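Local structure of alginate lyase (5GMT) at residues Asn189-Ile194 with Gln215-Ser220; Tyr97-Glu102 with Ser263-Phe268; Leu139-Arg144 with Gly182-Met187. The protein probably cleaves alginate, with a specificity for polymannuronate, as an alginate lyase of polysaccharide lyase family 14. All coordinates share one frame; numbering follows the deposited sequence.

Contact 1 of 3, residues Asn189-Ile194 with Gln215-Ser220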
loop_
_atom_site.group_PDB
_atom_site.type_symbol
_atom_site.label_atom_id
_atom_site.label_comp_id
_atom_site.label_asym_id
_atom_site.label_seq_id
_atom_site.Cartn_x
_atom_site.Cartn_y
_atom_site.Cartn_z
ATOM N N ASN A 189 6.900 -10.044 -14.674
ATOM C CA ASN A 189 7.493 -9.390 -15.845
ATOM C C ASN A 189 6.528 -8.504 -16.619
ATOM O O ASN A 189 6.587 -8.418 -17.854
ATOM C CB ASN A 189 8.105 -10.453 -16.769
ATOM C CG ASN A 189 9.215 -11.242 -16.083
ATOM O OD1 ASN A 189 10.017 -10.677 -15.334
ATOM N ND2 ASN A 189 9.242 -12.555 -16.305
ATOM N N LYS A 190 5.652 -7.821 -15.885
ATOM C CA LYS A 190 4.713 -6.888 -16.489
ATOM C C LYS A 190 4.551 -5.632 -15.646
ATOM O O LYS A 190 4.697 -5.685 -14.428
ATOM C CB LYS A 190 3.345 -7.543 -16.660
ATOM C CG LYS A 190 3.226 -8.476 -17.854
ATOM C CD LYS A 190 1.763 -8.870 -18.038
ATOM C CE LYS A 190 1.533 -9.581 -19.364
ATOM N NZ LYS A 190 1.799 -8.677 -20.515
ATOM N N TRP A 191 4.221 -4.525 -16.301
ATOM C CA TRP A 191 3.766 -3.328 -15.614
ATOM C C TRP A 191 2.322 -3.527 -15.192
ATOM O O TRP A 191 1.546 -4.177 -15.904
ATOM C CB TRP A 191 3.865 -2.095 -16.512
ATOM C CG TRP A 191 5.229 -1.497 -16.602
ATOM C CD1 TRP A 191 6.083 -1.547 -17.670
ATOM C CD2 TRP A 191 5.898 -0.740 -15.587
ATOM N NE1 TRP A 191 7.243 -0.868 -17.379
ATOM C CE2 TRP A 191 7.155 -0.363 -16.105
ATOM C CE3 TRP A 191 5.553 -0.347 -14.286
ATOM C CZ2 TRP A 191 8.075 0.385 -15.370
ATOM C CZ3 TRP A 191 6.462 0.392 -13.551
ATOM C CH2 TRP A 191 7.711 0.755 -14.091
ATOM N N HIS A 192 1.964 -2.952 -14.048
ATOM C CA HIS A 192 0.577 -2.920 -13.588
ATOM C C HIS A 192 0.217 -1.501 -13.216
ATOM O O HIS A 192 1.000 -0.828 -12.543
ATOM C CB HIS A 192 0.362 -3.827 -12.377
ATOM C CG HIS A 192 0.771 -5.241 -12.604
ATOM N ND1 HIS A 192 2.089 -5.617 -12.764
ATOM C CD2 HIS A 192 0.039 -6.375 -12.717
ATOM C CE1 HIS A 192 2.150 -6.921 -12.957
ATOM N NE2 HIS A 192 0.920 -7.406 -12.933
ATOM N N SER A 193 -0.944 -1.030 -13.651
ATOM C CA SER A 193 -1.435 0.241 -13.135
ATOM C C SER A 193 -2.350 -0.084 -11.973
ATOM O O SER A 193 -3.218 -0.959 -12.075
ATOM C CB SER A 193 -2.160 1.055 -14.206
ATOM O OG SER A 193 -1.225 1.618 -15.104
ATOM N N ILE A 194 -2.133 0.607 -10.859
ATOM C CA ILE A 194 -2.864 0.310 -9.634
ATOM C C ILE A 194 -3.610 1.556 -9.185
ATOM O O ILE A 194 -3.034 2.646 -9.167
ATOM C CB ILE A 194 -1.909 -0.169 -8.522
ATOM C CG1 ILE A 194 -1.279 -1.511 -8.924
ATOM C CG2 ILE A 194 -2.644 -0.278 -7.192
ATOM C CD1 ILE A 194 -0.507 -2.184 -7.794
ATOM N N GLN A 215 -4.494 -3.245 -13.353
ATOM C CA GLN A 215 -4.449 -3.631 -14.758
ATOM C C GLN A 215 -3.023 -3.923 -15.177
ATOM O O GLN A 215 -2.175 -3.032 -15.207
ATOM C CB GLN A 215 -5.044 -2.542 -15.654
ATOM C CG GLN A 215 -5.082 -2.947 -17.114
ATOM C CD GLN A 215 -5.954 -2.046 -17.950
ATOM O OE1 GLN A 215 -6.069 -0.852 -17.685
ATOM N NE2 GLN A 215 -6.594 -2.622 -18.966
ATOM N N ALA A 216 -2.768 -5.189 -15.470
ATOM C CA ALA A 216 -1.503 -5.598 -16.052
ATOM C C ALA A 216 -1.505 -5.198 -17.522
ATOM O O ALA A 216 -2.553 -5.234 -18.172
ATOM C CB ALA A 216 -1.300 -7.072 -15.891
ATOM N N GLU A 217 -0.356 -4.787 -18.051
ATOM C CA GLU A 217 -0.360 -4.284 -19.413
ATOM C C GLU A 217 -0.785 -5.408 -20.351
ATOM O O GLU A 217 -0.371 -6.556 -20.192
ATOM C CB GLU A 217 1.005 -3.703 -19.797
ATOM C CG GLU A 217 2.162 -4.632 -19.608
ATOM C CD GLU A 217 3.486 -3.966 -19.937
ATOM O OE1 GLU A 217 4.468 -4.229 -19.210
ATOM O OE2 GLU A 217 3.543 -3.185 -20.920
ATOM N N GLY A 218 -1.675 -5.078 -21.278
ATOM C CA GLY A 218 -2.198 -6.061 -22.205
ATOM C C GLY A 218 -3.460 -6.762 -21.751
ATOM O O GLY A 218 -4.100 -7.460 -22.539
ATOM N N HIS A 219 -3.841 -6.574 -20.493
ATOM C CA HIS A 219 -4.948 -7.344 -19.934
ATOM C C HIS A 219 -6.064 -6.452 -19.425
ATOM O O HIS A 219 -5.897 -5.243 -19.279
ATOM C CB HIS A 219 -4.448 -8.257 -18.809
ATOM C CG HIS A 219 -3.579 -9.375 -19.294
ATOM N ND1 HIS A 219 -4.039 -10.666 -19.442
ATOM C CD2 HIS A 219 -2.289 -9.387 -19.705
ATOM C CE1 HIS A 219 -3.065 -11.427 -19.908
ATOM N NE2 HIS A 219 -1.992 -10.675 -20.073
ATOM N N SER A 220 -7.219 -7.063 -19.189
ATOM C CA SER A 220 -8.367 -6.337 -18.679
ATOM C C SER A 220 -8.140 -5.915 -17.238
ATOM O O SER A 220 -7.489 -6.616 -16.458
ATOM C CB SER A 220 -9.637 -7.184 -18.782
ATOM O OG SER A 220 -10.065 -7.278 -20.130
#
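Lys190 reaches over the open end of the hairpin formed by strands 191-199 and 208-216 and takes hold of the turn beyond the second strand. Its CB starts toward that turn, and the chain runs nearly extended until a bend at its last torsion (chi4 -65°). CD lies 3.8 Å from Glu217 O and passes the methyl of Ala216, CE lies 3.8 Å from NE2 of His219, whose side chain it crosses at about a right angle, and NZ donates to Glu217 O at 3.1 Å. A long, flexible lysine suits this span because its methylenes can pack while the ammonium finds a backbone carbonyl. With an alanine here, Glu217 O would probably lose this donor and the imidazole of His219 its aliphatic neighbour.

Glu217 returns the grip. Its OE1 accepts a nearly straight bond from Trp191 N at 2.9 Å (172° at the hydrogen), from the anti side and tilted out of the carboxylate plane, and lies beside the indole edge near CD1. The backbone of Glu217 then donates to Trp191 O, so this residue both gives and takes a bond. Farther along, Ser193 and Gln215 form an antiparallel hydrogen-bonded pair, with Ser193 N 2.8 Å from Gln215 O. Between these rungs, the small Ala216 lets the His192 ring come close, CD2 lying 3.5 Å from Ala216 CB.

A type II turn from Ala216 to His219 reverses the chain, with Gly218 at a position where a side chain would strike the preceding carbonyl. His219 N closes it on Ala216 O, and Gln215 NE2 adds a bond to His219 O at 2.7 Å. Strand 92-102 flanks the hairpin, where Val99 O pairs with His192 ND1; His192 NE2 bonds Met187 N in the preceding loop.

Contact 2 of 3, residues Tyr97-Glu102 with Ser263-Phe268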
loop_
_atom_site.group_PDB
_atom_site.type_symbol
_atom_site.label_atom_id
_atom_site.label_comp_id
_atom_site.label_asym_id
_atom_site.label_seq_id
_atom_site.Cartn_x
_atom_site.Cartn_y
_atom_site.Cartn_z
ATOM N N TYR A 97 -0.463 4.320 -8.825
ATOM C CA TYR A 97 0.934 4.163 -9.197
ATOM C C TYR A 97 1.052 2.994 -10.152
ATOM O O TYR A 97 0.160 2.153 -10.213
ATOM C CB TYR A 97 1.846 3.956 -7.982
ATOM C CG TYR A 97 1.523 2.779 -7.083
ATOM C CD1 TYR A 97 0.683 2.935 -5.985
ATOM C CD2 TYR A 97 2.067 1.520 -7.317
ATOM C CE1 TYR A 97 0.389 1.856 -5.129
ATOM C CE2 TYR A 97 1.785 0.440 -6.473
ATOM C CZ TYR A 97 0.943 0.618 -5.378
ATOM O OH TYR A 97 0.658 -0.447 -4.533
ATOM N N ASP A 98 2.145 2.969 -10.904
ATOM C CA ASP A 98 2.488 1.834 -11.738
ATOM C C ASP A 98 3.559 1.006 -11.046
ATOM O O ASP A 98 4.509 1.564 -10.500
ATOM C CB ASP A 98 3.010 2.290 -13.107
ATOM C CG ASP A 98 1.979 3.059 -13.906
ATOM O OD1 ASP A 98 0.756 2.847 -13.717
ATOM O OD2 ASP A 98 2.409 3.874 -14.749
ATOM N N VAL A 99 3.417 -0.315 -11.073
ATOM C CA VAL A 99 4.472 -1.186 -10.560
ATOM C C VAL A 99 4.802 -2.324 -11.537
ATOM O O VAL A 99 3.906 -2.964 -12.095
ATOM C CB VAL A 99 4.089 -1.767 -9.173
ATOM C CG1 VAL A 99 2.757 -2.520 -9.238
ATOM C CG2 VAL A 99 5.183 -2.661 -8.626
ATOM N N TYR A 100 6.101 -2.537 -11.748
ATOM C CA TYR A 100 6.625 -3.658 -12.526
ATOM C C TYR A 100 7.208 -4.720 -11.595
ATOM O O TYR A 100 7.993 -4.393 -10.705
ATOM C CB TYR A 100 7.709 -3.161 -13.498
ATOM C CG TYR A 100 8.171 -4.181 -14.517
ATOM C CD1 TYR A 100 9.106 -5.156 -14.189
ATOM C CD2 TYR A 100 7.696 -4.141 -15.820
ATOM C CE1 TYR A 100 9.537 -6.090 -15.135
ATOM C CE2 TYR A 100 8.118 -5.066 -16.770
ATOM C CZ TYR A 100 9.038 -6.032 -16.421
ATOM O OH TYR A 100 9.451 -6.947 -17.375
ATOM N N PHE A 101 6.842 -5.986 -11.795
ATOM C CA PHE A 101 7.445 -7.083 -11.035
ATOM C C PHE A 101 8.457 -7.817 -11.894
ATOM O O PHE A 101 8.107 -8.361 -12.934
ATOM C CB PHE A 101 6.385 -8.084 -10.548
ATOM C CG PHE A 101 5.375 -7.491 -9.610
ATOM C CD1 PHE A 101 4.211 -6.911 -10.101
ATOM C CD2 PHE A 101 5.588 -7.509 -8.243
ATOM C CE1 PHE A 101 3.269 -6.360 -9.244
ATOM C CE2 PHE A 101 4.639 -6.958 -7.376
ATOM C CZ PHE A 101 3.484 -6.380 -7.884
ATOM N N GLU A 102 9.705 -7.844 -11.451
ATOM C CA GLU A 102 10.749 -8.523 -12.221
ATOM C C GLU A 102 11.275 -9.752 -11.490
ATOM O O GLU A 102 11.826 -9.640 -10.390
ATOM C CB GLU A 102 11.895 -7.556 -12.520
ATOM C CG GLU A 102 13.027 -8.195 -13.298
ATOM C CD GLU A 102 14.191 -7.249 -13.469
ATOM O OE1 GLU A 102 13.953 -6.108 -13.923
ATOM O OE2 GLU A 102 15.332 -7.640 -13.134
ATOM N N SER A 263 11.279 -4.735 -7.900
ATOM C CA SER A 263 10.089 -4.018 -8.284
ATOM C C SER A 263 10.477 -2.612 -8.715
ATOM O O SER A 263 11.493 -2.073 -8.276
ATOM C CB SER A 263 9.061 -3.981 -7.144
ATOM O OG SER A 263 9.593 -3.395 -5.968
ATOM N N TYR A 264 9.660 -2.036 -9.586
ATOM C CA TYR A 264 9.878 -0.696 -10.114
ATOM C C TYR A 264 8.602 0.108 -9.967
ATOM O O TYR A 264 7.537 -0.377 -10.320
ATOM C CB TYR A 264 10.258 -0.741 -11.599
ATOM C CG TYR A 264 11.479 -1.563 -11.922
ATOM C CD1 TYR A 264 11.459 -2.951 -11.815
ATOM C CD2 TYR A 264 12.644 -0.951 -12.375
ATOM C CE1 TYR A 264 12.589 -3.713 -12.126
ATOM C CE2 TYR A 264 13.777 -1.705 -12.694
ATOM C CZ TYR A 264 13.736 -3.077 -12.567
ATOM O OH TYR A 264 14.840 -3.824 -12.882
ATOM N N PHE A 265 8.701 1.340 -9.483
ATOM C CA PHE A 265 7.513 2.158 -9.295
ATOM C C PHE A 265 7.672 3.472 -10.037
ATOM O O PHE A 265 8.728 4.099 -9.977
ATOM C CB PHE A 265 7.253 2.446 -7.809
ATOM C CG PHE A 265 7.019 1.220 -6.974
ATOM C CD1 PHE A 265 8.089 0.501 -6.462
ATOM C CD2 PHE A 265 5.724 0.816 -6.656
ATOM C CE1 PHE A 265 7.881 -0.619 -5.673
ATOM C CE2 PHE A 265 5.509 -0.307 -5.874
ATOM C CZ PHE A 265 6.589 -1.023 -5.376
ATOM N N LYS A 266 6.619 3.880 -10.728
ATOM C CA LYS A 266 6.600 5.187 -11.380
ATOM C C LYS A 266 5.178 5.758 -11.377
ATOM O O LYS A 266 4.239 5.077 -10.966
ATOM C CB LYS A 266 7.138 5.072 -12.811
ATOM C CG LYS A 266 6.227 4.272 -13.741
ATOM C CD LYS A 266 6.838 4.129 -15.149
ATOM C CE LYS A 266 5.949 3.302 -16.065
ATOM N NZ LYS A 266 4.602 3.946 -16.309
ATOM N N ASN A 267 5.022 7.008 -11.813
ATOM C CA ASN A 267 3.690 7.565 -12.060
ATOM C C ASN A 267 2.771 7.513 -10.822
ATOM O O ASN A 267 1.623 7.076 -10.909
ATOM C CB ASN A 267 3.046 6.820 -13.237
ATOM C CG ASN A 267 1.865 7.562 -13.830
ATOM O OD1 ASN A 267 1.683 8.757 -13.588
ATOM N ND2 ASN A 267 1.047 6.851 -14.618
ATOM N N PHE A 268 3.302 7.939 -9.679
ATOM C CA PHE A 268 2.504 8.127 -8.461
ATOM C C PHE A 268 1.540 9.301 -8.596
ATOM O O PHE A 268 1.902 10.344 -9.136
ATOM C CB PHE A 268 3.411 8.385 -7.254
ATOM C CG PHE A 268 4.236 7.209 -6.836
ATOM C CD1 PHE A 268 3.775 6.339 -5.856
ATOM C CD2 PHE A 268 5.483 6.979 -7.402
ATOM C CE1 PHE A 268 4.540 5.256 -5.470
ATOM C CE2 PHE A 268 6.255 5.905 -7.001
ATOM C CZ PHE A 268 5.783 5.046 -6.025
HETATM O O HOH W 1 17.065 -5.557 -13.422
#
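Neighbouring antiparallel strands of one beta sheet, 92-102 and 261-272, meet here, with hydrogen-bonded pairs Asp98-Lys266 and Tyr100-Tyr264 alternating with non-hydrogen-bonded Val99-Phe265 and Phe101-Ser263.

On the face of Asp98 and Tyr100, polar groups pair. Lys266 NZ forms a salt bridge to Asp98 OD2 at 2.7 Å, while Asn267 ND2 donates to the same oxygen at 3.3 Å from the opposite face of the carboxylate plane. The two donors, with Ser193 OG on OD1, probably stabilise the charge of this buried aspartate. At the other end, Tyr264 OH donates to Glu102 OE1 at 2.7 Å, from above the carboxylate plane, and a water joins the hydroxyl to OE2.

The other face is mostly apolar. Val99 CG2, set anti to the backbone N (CG1 at 57°), lies over one face of the Phe265 ring, 4.0 Å from its centroid. Tyr97 CD2 comes to the edge of that ring at 3.8 Å from Phe265 CD2, and Tyr97 CB sits over the Phe268 face, the Tyr97 hydroxyl bonding Pro113 O. Flat rings suit this side: Phe265 offers a face to the Val99 methyl and an edge to Tyr97.

A G1 bulge at Asn267 and Phe268 faces strand 14-19. Strand 191-199 flanks segment 97-102, strand 58-63 flanks segment 263-268, and strand 110-118 of the other sheet covers the apolar side.

Contact 3 of 3, residues Leu139-Arg144 with Gly182-Met187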
loop_
_atom_site.group_PDB
_atom_site.type_symbol
_atom_site.label_atom_id
_atom_site.label_comp_id
_atom_site.label_asym_id
_atom_site.label_seq_id
_atom_site.Cartn_x
_atom_site.Cartn_y
_atom_site.Cartn_z
ATOM N N LEU A 139 -3.890 0.856 4.849
ATOM C CA LEU A 139 -4.545 0.159 3.760
ATOM C C LEU A 139 -3.561 -0.173 2.650
ATOM O O LEU A 139 -3.803 0.124 1.480
ATOM C CB LEU A 139 -5.704 1.001 3.213
ATOM C CG LEU A 139 -6.783 1.366 4.249
ATOM C CD1 LEU A 139 -7.720 2.478 3.740
ATOM C CD2 LEU A 139 -7.580 0.128 4.697
ATOM N N ARG A 140 -2.440 -0.774 3.026
ATOM C CA ARG A 140 -1.521 -1.355 2.045
ATOM C C ARG A 140 -2.189 -2.446 1.203
ATOM O O ARG A 140 -3.250 -2.965 1.549
ATOM C CB ARG A 140 -0.299 -1.939 2.748
ATOM C CG ARG A 140 0.558 -0.902 3.440
ATOM C CD ARG A 140 1.642 -1.583 4.234
ATOM N NE ARG A 140 1.114 -2.247 5.430
ATOM C CZ ARG A 140 1.852 -2.887 6.326
ATOM N NH1 ARG A 140 3.177 -2.957 6.192
ATOM N NH2 ARG A 140 1.256 -3.461 7.369
ATOM N N LEU A 141 -1.564 -2.763 0.074
ATOM C CA LEU A 141 -1.939 -3.944 -0.697
ATOM C C LEU A 141 -0.959 -5.048 -0.340
ATOM O O LEU A 141 0.103 -4.787 0.236
ATOM C CB LEU A 141 -1.928 -3.652 -2.204
ATOM C CG LEU A 141 -3.166 -3.022 -2.858
ATOM C CD1 LEU A 141 -3.492 -1.687 -2.224
ATOM C CD2 LEU A 141 -2.933 -2.845 -4.365
ATOM N N MET A 142 -1.317 -6.288 -0.644
ATOM C CA MET A 142 -0.357 -7.376 -0.542
ATOM C C MET A 142 -0.451 -8.230 -1.782
ATOM O O MET A 142 -1.501 -8.272 -2.418
ATOM C CB MET A 142 -0.601 -8.240 0.702
ATOM C CG MET A 142 0.115 -7.755 1.956
ATOM S SD MET A 142 0.164 -9.004 3.268
ATOM C CE MET A 142 1.183 -10.271 2.519
ATOM N N TRP A 143 0.650 -8.879 -2.149
ATOM C CA TRP A 143 0.539 -10.020 -3.049
ATOM C C TRP A 143 0.571 -11.265 -2.187
ATOM O O TRP A 143 0.911 -11.217 -0.997
ATOM C CB TRP A 143 1.645 -10.047 -4.120
ATOM C CG TRP A 143 3.027 -10.412 -3.633
ATOM C CD1 TRP A 143 3.538 -11.673 -3.444
ATOM C CD2 TRP A 143 4.081 -9.502 -3.304
ATOM N NE1 TRP A 143 4.837 -11.596 -2.998
ATOM C CE2 TRP A 143 5.198 -10.274 -2.913
ATOM C CE3 TRP A 143 4.188 -8.105 -3.299
ATOM C CZ2 TRP A 143 6.404 -9.695 -2.514
ATOM C CZ3 TRP A 143 5.393 -7.533 -2.911
ATOM C CH2 TRP A 143 6.483 -8.329 -2.519
ATOM N N ARG A 144 0.161 -12.369 -2.785
ATOM C CA ARG A 144 0.126 -13.634 -2.092
ATOM C C ARG A 144 0.681 -14.691 -3.018
ATOM O O ARG A 144 1.253 -14.376 -4.068
ATOM C CB ARG A 144 -1.302 -13.983 -1.660
ATOM C CG ARG A 144 -1.877 -13.079 -0.575
ATOM C CD ARG A 144 -1.324 -13.432 0.804
ATOM N NE ARG A 144 -1.814 -12.522 1.840
ATOM C CZ ARG A 144 -1.450 -12.579 3.122
ATOM N NH1 ARG A 144 -1.930 -11.702 3.998
ATOM N NH2 ARG A 144 -0.605 -13.518 3.529
ATOM N N GLY A 182 -7.348 -12.504 -4.176
ATOM C CA GLY A 182 -7.566 -13.259 -5.398
ATOM C C GLY A 182 -8.504 -12.608 -6.391
ATOM O O GLY A 182 -8.658 -13.104 -7.512
ATOM N N LYS A 183 -9.140 -11.506 -5.994
ATOM C CA LYS A 183 -10.055 -10.800 -6.889
ATOM C C LYS A 183 -9.300 -10.019 -7.954
ATOM O O LYS A 183 -9.864 -9.650 -8.980
ATOM C CB LYS A 183 -10.975 -9.878 -6.096
ATOM C CG LYS A 183 -11.926 -10.665 -5.200
ATOM C CD LYS A 183 -13.216 -9.917 -4.949
ATOM C CE LYS A 183 -14.161 -10.736 -4.075
ATOM N NZ LYS A 183 -14.521 -12.048 -4.691
ATOM N N PHE A 184 -8.027 -9.757 -7.693
ATOM C CA PHE A 184 -7.123 -9.256 -8.723
ATOM C C PHE A 184 -5.812 -9.998 -8.545
ATOM O O PHE A 184 -5.587 -10.609 -7.511
ATOM C CB PHE A 184 -6.932 -7.732 -8.638
ATOM C CG PHE A 184 -6.649 -7.220 -7.245
ATOM C CD1 PHE A 184 -7.690 -6.922 -6.378
ATOM C CD2 PHE A 184 -5.347 -7.027 -6.811
ATOM C CE1 PHE A 184 -7.440 -6.451 -5.099
ATOM C CE2 PHE A 184 -5.085 -6.543 -5.531
ATOM C CZ PHE A 184 -6.132 -6.263 -4.674
ATOM N N ARG A 185 -4.958 -9.973 -9.558
ATOM C CA ARG A 185 -3.742 -10.766 -9.512
ATOM C C ARG A 185 -2.620 -10.023 -10.211
ATOM O O ARG A 185 -2.850 -9.298 -11.177
ATOM C CB ARG A 185 -3.954 -12.150 -10.156
ATOM C CG ARG A 185 -2.703 -13.053 -10.137
ATOM C CD ARG A 185 -2.954 -14.467 -10.685
ATOM N NE ARG A 185 -3.449 -15.383 -9.656
ATOM C CZ ARG A 185 -3.467 -16.712 -9.763
ATOM N NH1 ARG A 185 -3.009 -17.310 -10.856
ATOM N NH2 ARG A 185 -3.944 -17.448 -8.768
ATOM N N PHE A 186 -1.414 -10.201 -9.694
ATOM C CA PHE A 186 -0.224 -9.596 -10.259
ATOM C C PHE A 186 0.508 -10.603 -11.129
ATOM O O PHE A 186 0.566 -11.789 -10.799
ATOM C CB PHE A 186 0.677 -9.081 -9.143
ATOM C CG PHE A 186 -0.009 -8.107 -8.237
ATOM C CD1 PHE A 186 -0.366 -6.848 -8.702
ATOM C CD2 PHE A 186 -0.298 -8.444 -6.930
ATOM C CE1 PHE A 186 -1.006 -5.935 -7.867
ATOM C CE2 PHE A 186 -0.937 -7.539 -6.095
ATOM C CZ PHE A 186 -1.294 -6.289 -6.563
ATOM N N MET A 187 1.065 -10.119 -12.236
ATOM C CA MET A 187 1.755 -10.980 -13.194
ATOM C C MET A 187 3.237 -10.671 -13.260
ATOM O O MET A 187 3.632 -9.508 -13.321
ATOM C CB MET A 187 1.138 -10.826 -14.585
ATOM C CG MET A 187 -0.353 -11.084 -14.619
ATOM S SD MET A 187 -1.007 -11.026 -16.298
ATOM C CE MET A 187 -0.260 -12.493 -17.001
#
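Phe186 carries most of this contact, pushing its ring toward the end of strand 136-143 from a loop without regular secondary structure. The meeting is apolar, without a hydrogen bond between the two segments.

Aliphatic-to-aromatic packing comes first. Trp143 CB touches the Phe186 ring obliquely, 3.8 Å from CD2. The indole itself leads away: chi1 of 72° puts CG between the backbone N and the carbonyl carbon, and the ring goes to Phe104, Phe106 and Phe248, with NE1 donating to Phe106 O. Leu141 lies farther up the strand, and one of its methyls serves two rings. CD2 approaches the edge of Phe186 at 4.4 Å from CZ, and stands equally far, 4.4 Å, from CE2 of Phe184. A leucine suits this position because its methyl reaches both rings while the side chain also packs on Ile194 and Ile212.

Ring edges make the second group. Met142 O lies in the plane of the Phe186 ring, 3.8 Å from CE2, so the carbonyl oxygen faces the weakly positive rim of hydrogens rather than the pi cloud. Phe186 CZ in turn meets the rim of Phe184, in its plane. The two phenylalanines thus turn inward together, whereas the exposed Arg185 between them reaches outward to a salt bridge with Asp148.

Around them, Ile194, Ile212 and Val214 of the other sheet, with Leu112 of strand 110-118, complete the packing. An apolar layer between two antiparallel sheets is what holds a beta sandwich together, consistent with the concanavalin clan to which this family is assigned; here a loop contributes two rings to it.

Overall arrangement
From the N terminus, segment 97-102 comes first, and its partner 263-268 is met only near the C terminus, so contact 2 closes the longest loop, 160 residues, between neighbouring strands of one sheet. The other two contacts nest inside it, in series: contact 3 joins strand 136-143 of the second sheet to the loop 182-187, and contact 1 then closes the hairpin of strands 191-199 and 208-216. None crosses another. Contacts 1 and 2 share a sheet, where strands 92-102 and 191-199 are neighbours. Contact 3 meets both across the sandwich: Phe186 packs on Phe101 and on Ile194, so its loop bridges the two sheets.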